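Local coordinates for putative uncharacterized protein PH0186 (Pyrococcus horikoshii, PDB 2ZTS) that binds ADP and magnesium through a P-loop and is probably an ATP-binding, KaiC-like member of the P-loop NTPase clan, at residues G62-L67 with R138-S143; F50-A55 with W83-Y88. All blocks are in the same frame, centred on the assembly; numbering follows the deposited sequence.

Interaction 1. Residues G62-L67 with R138-S143; sequences GVFVTL and RLVIDS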
ATOM      1  N   GLY C  62       5.553  16.408  39.004  1.00 31.06           N
ATOM      2  CA  GLY C  62       5.566  15.870  37.658  1.00 30.03           C
ATOM      3  C   GLY C  62       6.695  16.319  36.759  1.00 28.88           C
ATOM      4  O   GLY C  62       7.204  17.439  36.851  1.00 29.86           O
ATOM      5  N   VAL C  63       7.120  15.417  35.887  1.00 27.16           N
ATOM      6  CA  VAL C  63       8.128  15.714  34.905  1.00 26.60           C
ATOM      7  C   VAL C  63       7.514  15.698  33.481  1.00 25.49           C
ATOM      8  O   VAL C  63       7.021  14.693  33.037  1.00 26.73           O
ATOM      9  CB  VAL C  63       9.296  14.745  34.993  1.00 25.04           C
ATOM     10  CG1 VAL C  63      10.309  15.060  33.942  1.00 24.77           C
ATOM     11  CG2 VAL C  63       9.938  14.777  36.394  1.00 27.03           C
ATOM     12  N   PHE C  64       7.604  16.806  32.773  1.00 24.96           N
ATOM     13  CA  PHE C  64       7.192  16.869  31.407  1.00 24.56           C
ATOM     14  C   PHE C  64       8.424  16.876  30.556  1.00 24.76           C
ATOM     15  O   PHE C  64       9.197  17.847  30.562  1.00 23.47           O
ATOM     16  CB  PHE C  64       6.334  18.099  31.214  1.00 25.68           C
ATOM     17  CG  PHE C  64       5.567  18.129  29.916  1.00 23.65           C
ATOM     18  CD1 PHE C  64       4.203  18.034  29.928  1.00 22.41           C
ATOM     19  CD2 PHE C  64       6.226  18.328  28.689  1.00 25.14           C
ATOM     20  CE1 PHE C  64       3.476  18.041  28.741  1.00 24.25           C
ATOM     21  CE2 PHE C  64       5.511  18.355  27.489  1.00 24.34           C
ATOM     22  CZ  PHE C  64       4.111  18.226  27.525  1.00 23.10           C
ATOM     23  N   VAL C  65       8.640  15.785  29.819  1.00 24.51           N
ATOM     24  CA  VAL C  65       9.786  15.693  28.923  1.00 25.23           C
ATOM     25  C   VAL C  65       9.259  16.075  27.554  1.00 26.57           C
ATOM     26  O   VAL C  65       8.265  15.503  27.130  1.00 27.08           O
ATOM     27  CB  VAL C  65      10.305  14.294  28.850  1.00 25.81           C
ATOM     28  CG1 VAL C  65      11.436  14.165  27.883  1.00 25.38           C
ATOM     29  CG2 VAL C  65      10.646  13.744  30.263  1.00 26.44           C
ATOM     30  N   THR C  66       9.911  17.021  26.864  1.00 27.15           N
ATOM     31  CA  THR C  66       9.564  17.354  25.514  1.00 28.33           C
ATOM     32  C   THR C  66      10.726  17.478  24.537  1.00 29.55           C
ATOM     33  O   THR C  66      11.720  18.108  24.816  1.00 29.03           O
ATOM     34  CB  THR C  66       8.664  18.631  25.508  1.00 29.54           C
ATOM     35  OG1 THR C  66       8.469  19.094  24.164  1.00 31.41           O
ATOM     36  CG2 THR C  66       9.236  19.776  26.296  1.00 28.31           C
ATOM     37  N   LEU C  67      10.597  16.825  23.387  1.00 30.50           N
ATOM     38  CA  LEU C  67      11.527  17.010  22.269  1.00 30.96           C
ATOM     39  C   LEU C  67      10.783  17.597  21.063  1.00 30.39           C
ATOM     40  O   LEU C  67      11.320  17.728  19.969  1.00 31.01           O
ATOM     41  CB  LEU C  67      12.181  15.628  21.963  1.00 31.67           C
ATOM     42  CG  LEU C  67      13.599  15.245  22.439  1.00 33.61           C
ATOM     43  CD1 LEU C  67      14.385  16.289  23.231  1.00 33.48           C
ATOM     44  CD2 LEU C  67      13.596  13.934  23.152  1.00 35.45           C
ATOM     45  N   ARG C 138       4.382  11.634  38.394  1.00 27.22           N
ATOM     46  CA  ARG C 138       3.786  11.766  37.071  1.00 27.01           C
ATOM     47  C   ARG C 138       4.876  12.063  36.050  1.00 26.81           C
ATOM     48  O   ARG C 138       5.839  12.768  36.348  1.00 27.86           O
ATOM     49  CB  ARG C 138       2.766  12.875  37.095  1.00 27.17           C
ATOM     50  CG  ARG C 138       1.460  12.521  37.741  1.00 29.16           C
ATOM     51  CD  ARG C 138       0.407  13.603  37.647  1.00 30.53           C
ATOM     52  NE  ARG C 138      -0.587  13.363  38.689  1.00 27.27           N
ATOM     53  CZ  ARG C 138      -1.894  13.497  38.567  1.00 28.80           C
ATOM     54  NH1 ARG C 138      -2.448  13.930  37.460  1.00 29.06           N
ATOM     55  NH2 ARG C 138      -2.685  13.208  39.601  1.00 28.15           N
ATOM     56  N   LEU C 139       4.752  11.514  34.855  1.00 26.13           N
ATOM     57  CA  LEU C 139       5.775  11.672  33.811  1.00 25.50           C
ATOM     58  C   LEU C 139       5.102  11.771  32.431  1.00 24.52           C
ATOM     59  O   LEU C 139       4.157  11.059  32.177  1.00 24.24           O
ATOM     60  CB  LEU C 139       6.760  10.495  33.852  1.00 24.79           C
ATOM     61  CG  LEU C 139       7.812  10.453  32.723  1.00 26.10           C
ATOM     62  CD1 LEU C 139       8.716  11.675  32.687  1.00 27.77           C
ATOM     63  CD2 LEU C 139       8.642   9.150  32.854  1.00 24.96           C
ATOM     64  N   VAL C 140       5.587  12.636  31.572  1.00 24.03           N
ATOM     65  CA  VAL C 140       5.110  12.749  30.181  1.00 24.80           C
ATOM     66  C   VAL C 140       6.333  12.738  29.276  1.00 25.19           C
ATOM     67  O   VAL C 140       7.318  13.378  29.597  1.00 26.17           O
ATOM     68  CB  VAL C 140       4.342  14.061  29.962  1.00 25.06           C
ATOM     69  CG1 VAL C 140       4.205  14.395  28.491  1.00 24.95           C
ATOM     70  CG2 VAL C 140       2.975  13.981  30.602  1.00 26.51           C
ATOM     71  N   ILE C 141       6.275  11.984  28.184  1.00 25.05           N
ATOM     72  CA  ILE C 141       7.237  12.071  27.106  1.00 25.53           C
ATOM     73  C   ILE C 141       6.435  12.419  25.872  1.00 25.23           C
ATOM     74  O   ILE C 141       5.682  11.611  25.337  1.00 23.84           O
ATOM     75  CB  ILE C 141       8.036  10.757  26.945  1.00 26.06           C
ATOM     76  CG1 ILE C 141       8.725  10.399  28.313  1.00 25.99           C
ATOM     77  CG2 ILE C 141       9.026  10.868  25.772  1.00 28.04           C
ATOM     78  CD1 ILE C 141       9.706   9.243  28.270  1.00 28.10           C
ATOM     79  N   ASP C 142       6.556  13.676  25.491  1.00 24.14           N
ATOM     80  CA  ASP C 142       5.962  14.222  24.297  1.00 24.76           C
ATOM     81  C   ASP C 142       7.117  14.501  23.363  1.00 23.58           C
ATOM     82  O   ASP C 142       7.738  15.492  23.511  1.00 22.68           O
ATOM     83  CB  ASP C 142       5.246  15.510  24.672  1.00 24.98           C
ATOM     84  CG  ASP C 142       4.317  15.998  23.601  1.00 27.01           C
ATOM     85  OD1 ASP C 142       3.971  17.214  23.663  1.00 24.45           O
ATOM     86  OD2 ASP C 142       3.836  15.220  22.714  1.00 26.73           O
ATOM     87  N   SER C 143       7.429  13.645  22.394  1.00 23.40           N
ATOM     88  CA  SER C 143       6.618  12.555  21.933  1.00 22.20           C
ATOM     89  C   SER C 143       7.580  11.500  21.450  1.00 22.83           C
ATOM     90  O   SER C 143       8.786  11.759  21.264  1.00 22.38           O
ATOM     91  CB  SER C 143       5.791  13.042  20.742  1.00 21.52           C
ATOM     92  OG  SER C 143       6.650  13.221  19.602  1.00 21.90           O
TER
HETATM   93  O   HOH W   1       5.666  19.439  23.956  1.00 26.29           O
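Five backbone hydrogen bonds join V63, V65 and L67 to R138, V140 and D142, pairing parallel strands in the central sheet of the P-loop NTPase fold. The strand axes run 4° apart; the straightest bond runs from D142 N to V65 O, 3.0 Å, at 176°. On the face carrying F64, V140 and D142, V140 CG1 stands over the F64 ring, 3.9 Å from its centroid, a CH-pi contact. F64 has CG anti to its backbone N (chi1 -166°), which sends the ring forward along the strand, its plane steep to the sheet, until CZ lies 4.0 Å from D142 OD1 at the ring edge. Replacing F64 by alanine would probably leave V140 CG1 without its aromatic cover and open a gap beside the D142 side chain. On the other face, L139 CD1 lies 3.7 Å from V65 CG2, and helix 120-134 covers V63 and V65. Farther out, D142 is a residue of the magnesium site, its side chain about 4 Å from the ion in this chain; T44 of the P-loop bonds OD1 and T178 OD2. A single water joins the strand ends, donating to D142 OD1 and accepting from T66 OG1, 2.8 Å from each.

Interaction 2. Residues F50-A55 with W83-Y88; sequences FIYKGA and WDFEKY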
ATOM      1  N   PHE C  50      -2.345  16.996  32.592  1.00 27.10           N
ATOM      2  CA  PHE C  50      -2.075  15.905  33.515  1.00 27.32           C
ATOM      3  C   PHE C  50      -0.961  16.305  34.471  1.00 28.03           C
ATOM      4  O   PHE C  50      -1.077  16.044  35.661  1.00 28.17           O
ATOM      5  CB  PHE C  50      -1.712  14.631  32.722  1.00 25.96           C
ATOM      6  CG  PHE C  50      -1.143  13.464  33.536  1.00 26.01           C
ATOM      7  CD1 PHE C  50      -1.953  12.696  34.367  1.00 28.65           C
ATOM      8  CD2 PHE C  50       0.123  13.017  33.319  1.00 25.76           C
ATOM      9  CE1 PHE C  50      -1.466  11.589  35.021  1.00 25.65           C
ATOM     10  CE2 PHE C  50       0.622  11.868  33.982  1.00 25.93           C
ATOM     11  CZ  PHE C  50      -0.181  11.168  34.814  1.00 25.10           C
ATOM     12  N   ILE C  51       0.143  16.847  33.959  1.00 27.40           N
ATOM     13  CA  ILE C  51       1.273  17.205  34.809  1.00 27.43           C
ATOM     14  C   ILE C  51       0.935  18.435  35.644  1.00 28.35           C
ATOM     15  O   ILE C  51       1.143  18.449  36.858  1.00 28.10           O
ATOM     16  CB  ILE C  51       2.539  17.511  34.001  1.00 27.59           C
ATOM     17  CG1 ILE C  51       3.046  16.278  33.257  1.00 26.44           C
ATOM     18  CG2 ILE C  51       3.681  18.007  34.911  1.00 26.77           C
ATOM     19  CD1 ILE C  51       3.408  15.119  34.126  1.00 28.64           C
ATOM     20  N   TYR C  52       0.381  19.446  34.984  1.00 28.62           N
ATOM     21  CA  TYR C  52       0.091  20.703  35.638  1.00 29.44           C
ATOM     22  C   TYR C  52      -0.973  20.571  36.717  1.00 31.12           C
ATOM     23  O   TYR C  52      -0.804  21.112  37.808  1.00 30.86           O
ATOM     24  CB  TYR C  52      -0.374  21.746  34.672  1.00 29.24           C
ATOM     25  CG  TYR C  52      -0.554  23.086  35.335  1.00 28.19           C
ATOM     26  CD1 TYR C  52       0.543  23.838  35.673  1.00 30.33           C
ATOM     27  CD2 TYR C  52      -1.817  23.589  35.633  1.00 27.46           C
ATOM     28  CE1 TYR C  52       0.400  25.091  36.333  1.00 30.86           C
ATOM     29  CE2 TYR C  52      -1.973  24.860  36.286  1.00 30.13           C
ATOM     30  CZ  TYR C  52      -0.858  25.594  36.624  1.00 30.01           C
ATOM     31  OH  TYR C  52      -0.934  26.844  37.259  1.00 27.70           O
ATOM     32  N   LYS C  53      -2.068  19.897  36.392  1.00 30.99           N
ATOM     33  CA  LYS C  53      -3.109  19.644  37.367  1.00 32.83           C
ATOM     34  C   LYS C  53      -2.643  18.642  38.434  1.00 33.13           C
ATOM     35  O   LYS C  53      -3.021  18.737  39.594  1.00 31.39           O
ATOM     36  CB  LYS C  53      -4.397  19.140  36.725  1.00 32.03           C
ATOM     37  CG  LYS C  53      -5.123  20.171  35.915  1.00 34.91           C
ATOM     38  CD  LYS C  53      -5.444  21.414  36.751  1.00 37.97           C
ATOM     39  CE  LYS C  53      -6.553  22.266  36.182  1.00 39.13           C
ATOM     40  NZ  LYS C  53      -6.599  23.573  36.884  1.00 42.76           N
ATOM     41  N   GLY C  54      -1.856  17.667  38.035  1.00 33.28           N
ATOM     42  CA  GLY C  54      -1.247  16.824  39.020  1.00 35.11           C
ATOM     43  C   GLY C  54      -0.606  17.673  40.127  1.00 36.76           C
ATOM     44  O   GLY C  54      -0.890  17.462  41.289  1.00 37.76           O
ATOM     45  N   ALA C  55       0.232  18.627  39.747  1.00 37.92           N
ATOM     46  CA  ALA C  55       0.950  19.472  40.685  1.00 39.23           C
ATOM     47  C   ALA C  55       0.067  20.487  41.443  1.00 40.82           C
ATOM     48  O   ALA C  55       0.212  20.645  42.665  1.00 41.67           O
ATOM     49  CB  ALA C  55       2.087  20.211  39.962  1.00 38.18           C
ATOM     50  N   TRP C  83      -2.270  28.405  32.904  1.00 37.28           N
ATOM     51  CA  TRP C  83      -1.409  27.502  33.676  1.00 36.48           C
ATOM     52  C   TRP C  83      -0.044  28.116  33.756  1.00 36.69           C
ATOM     53  O   TRP C  83       0.621  28.378  32.716  1.00 36.52           O
ATOM     54  CB  TRP C  83      -1.336  26.061  33.113  1.00 35.79           C
ATOM     55  CG  TRP C  83      -2.697  25.364  32.896  1.00 34.89           C
ATOM     56  CD1 TRP C  83      -3.843  25.533  33.620  1.00 34.03           C
ATOM     57  CD2 TRP C  83      -3.004  24.354  31.916  1.00 31.83           C
ATOM     58  NE1 TRP C  83      -4.830  24.686  33.169  1.00 31.33           N
ATOM     59  CE2 TRP C  83      -4.339  23.958  32.123  1.00 31.82           C
ATOM     60  CE3 TRP C  83      -2.272  23.726  30.900  1.00 27.50           C
ATOM     61  CZ2 TRP C  83      -4.965  23.040  31.307  1.00 31.87           C
ATOM     62  CZ3 TRP C  83      -2.879  22.807  30.125  1.00 26.80           C
ATOM     63  CH2 TRP C  83      -4.217  22.469  30.313  1.00 29.20           C
ATOM     64  N   ASP C  84       0.365  28.339  35.008  1.00 35.92           N
ATOM     65  CA  ASP C  84       1.641  28.937  35.369  1.00 34.88           C
ATOM     66  C   ASP C  84       2.682  27.837  35.700  1.00 34.09           C
ATOM     67  O   ASP C  84       2.917  27.454  36.868  1.00 32.33           O
ATOM     68  CB  ASP C  84       1.402  29.893  36.560  1.00 35.63           C
ATOM     69  CG  ASP C  84       2.581  30.837  36.827  1.00 36.34           C
ATOM     70  OD1 ASP C  84       3.707  30.582  36.378  1.00 38.74           O
ATOM     71  OD2 ASP C  84       2.469  31.871  37.492  1.00 41.49           O
ATOM     72  N   PHE C  85       3.311  27.311  34.651  1.00 33.46           N
ATOM     73  CA  PHE C  85       4.263  26.224  34.830  1.00 33.24           C
ATOM     74  C   PHE C  85       5.441  26.715  35.684  1.00 34.93           C
ATOM     75  O   PHE C  85       5.904  26.008  36.612  1.00 34.72           O
ATOM     76  CB  PHE C  85       4.739  25.629  33.485  1.00 32.90           C
ATOM     77  CG  PHE C  85       3.902  24.491  33.000  1.00 29.47           C
ATOM     78  CD1 PHE C  85       2.660  24.715  32.430  1.00 29.40           C
ATOM     79  CD2 PHE C  85       4.324  23.194  33.172  1.00 31.92           C
ATOM     80  CE1 PHE C  85       1.861  23.633  32.010  1.00 27.83           C
ATOM     81  CE2 PHE C  85       3.527  22.111  32.750  1.00 32.41           C
ATOM     82  CZ  PHE C  85       2.292  22.347  32.186  1.00 26.67           C
ATOM     83  N   GLU C  86       5.940  27.904  35.390  1.00 36.10           N
ATOM     84  CA  GLU C  86       7.146  28.316  36.085  1.00 38.14           C
ATOM     85  C   GLU C  86       6.953  28.426  37.620  1.00 37.56           C
ATOM     86  O   GLU C  86       7.863  28.061  38.388  1.00 35.12           O
ATOM     87  CB  GLU C  86       7.796  29.522  35.446  1.00 38.66           C
ATOM     88  CG  GLU C  86       7.111  30.873  35.611  1.00 45.90           C
ATOM     89  CD  GLU C  86       8.014  32.027  35.144  1.00 52.23           C
ATOM     90  OE1 GLU C  86       7.648  33.218  35.362  1.00 57.36           O
ATOM     91  OE2 GLU C  86       9.097  31.735  34.563  1.00 56.08           O
ATOM     92  N   LYS C  87       5.756  28.849  38.057  1.00 37.98           N
ATOM     93  CA  LYS C  87       5.457  28.921  39.485  1.00 38.60           C
ATOM     94  C   LYS C  87       5.750  27.570  40.150  1.00 38.86           C
ATOM     95  O   LYS C  87       6.425  27.509  41.181  1.00 39.27           O
ATOM     96  CB  LYS C  87       4.006  29.348  39.693  1.00 40.01           C
ATOM     97  CG  LYS C  87       3.576  29.441  41.167  1.00 41.75           C
ATOM     98  CD  LYS C  87       2.056  29.489  41.296  1.00 45.76           C
ATOM     99  CE  LYS C  87       1.616  29.632  42.754  1.00 49.75           C
ATOM    100  NZ  LYS C  87       2.054  28.443  43.574  1.00 52.88           N
ATOM    101  N   TYR C  88       5.291  26.467  39.544  1.00 37.96           N
ATOM    102  CA  TYR C  88       5.487  25.141  40.160  1.00 36.67           C
ATOM    103  C   TYR C  88       6.887  24.600  39.973  1.00 36.14           C
ATOM    104  O   TYR C  88       7.365  23.847  40.810  1.00 35.52           O
ATOM    105  CB  TYR C  88       4.369  24.154  39.735  1.00 37.53           C
ATOM    106  CG  TYR C  88       3.032  24.579  40.297  1.00 35.30           C
ATOM    107  CD1 TYR C  88       2.656  24.236  41.588  1.00 37.07           C
ATOM    108  CD2 TYR C  88       2.197  25.395  39.573  1.00 36.10           C
ATOM    109  CE1 TYR C  88       1.476  24.686  42.120  1.00 36.70           C
ATOM    110  CE2 TYR C  88       1.006  25.817  40.066  1.00 37.50           C
ATOM    111  CZ  TYR C  88       0.647  25.472  41.353  1.00 39.51           C
ATOM    112  OH  TYR C  88      -0.579  25.906  41.840  1.00 41.29           O
TER
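Y52 reaches from helix 43-58 in among W83, F85 and Y88 to form an aromatic cluster where this P-loop helix meets the start of helix 85-90. I94 of strand 94-97 touches Y52, F85 and Y88, which places the cluster against the sheet. D84 is the N-cap of helix 85-90, its OD1 accepting from K87 N above the carboxylate plane. For Y52, CG is anti to the backbone N (chi1 -175°), which carries the ring across to the other segment. At the root, Y52 CB touches F85 CZ at 3.7 Å, and Y52 CG lies under W83 CB at 3.8 Å. One step out, Y52 CD1 lies over the face of the F85 ring, the ring planes inclined. The other delta carbon, CD2, faces W83, and Y52 CE2 comes within 3.3 Å of W83 CD1. W83 CB sits over the middle of the phenol, 3.4 Å from the Y52 ring centroid and 10° off its normal, a CH-pi contact; beyond it the indole's five-membered ring is near parallel to the phenol but slid aside. Across the ring, Y52 CE1 meets Y88 CD2 at 3.7 Å, and these two rings are almost perpendicular, at 88°. Y52 CZ meets D84 N at 3.4 Å. At the tip, Y52 OH approaches Y88 near the plane of its ring, 3.6 Å from CE2, and accepts a hydrogen bond from D84 N at 3.0 Å.

The centres of the two interactions lie about 12 Å apart in one KaiC-family domain, and their segments alternate along the chain: 50-55, 62-67, 83-88, 138-143. Helix 43-58, which starts in the P-loop and leads on to strand 62-66, connects them. One side of this helix rests on the sheet of interaction 1, where V140 CG2 packs 3.5 Å from I51 CG1 and R138 NH1 probably bonds F50 O at 3.1 Å; Y52 takes the helix to helix 85-90 in interaction 2. Strand 94-97 borders strand 62-66 and also touches the aromatic cluster. Interaction 1 reaches the magnesium site through D142, whereas W83 of interaction 2 stays about 9 Å from ADP, side chain to ligand.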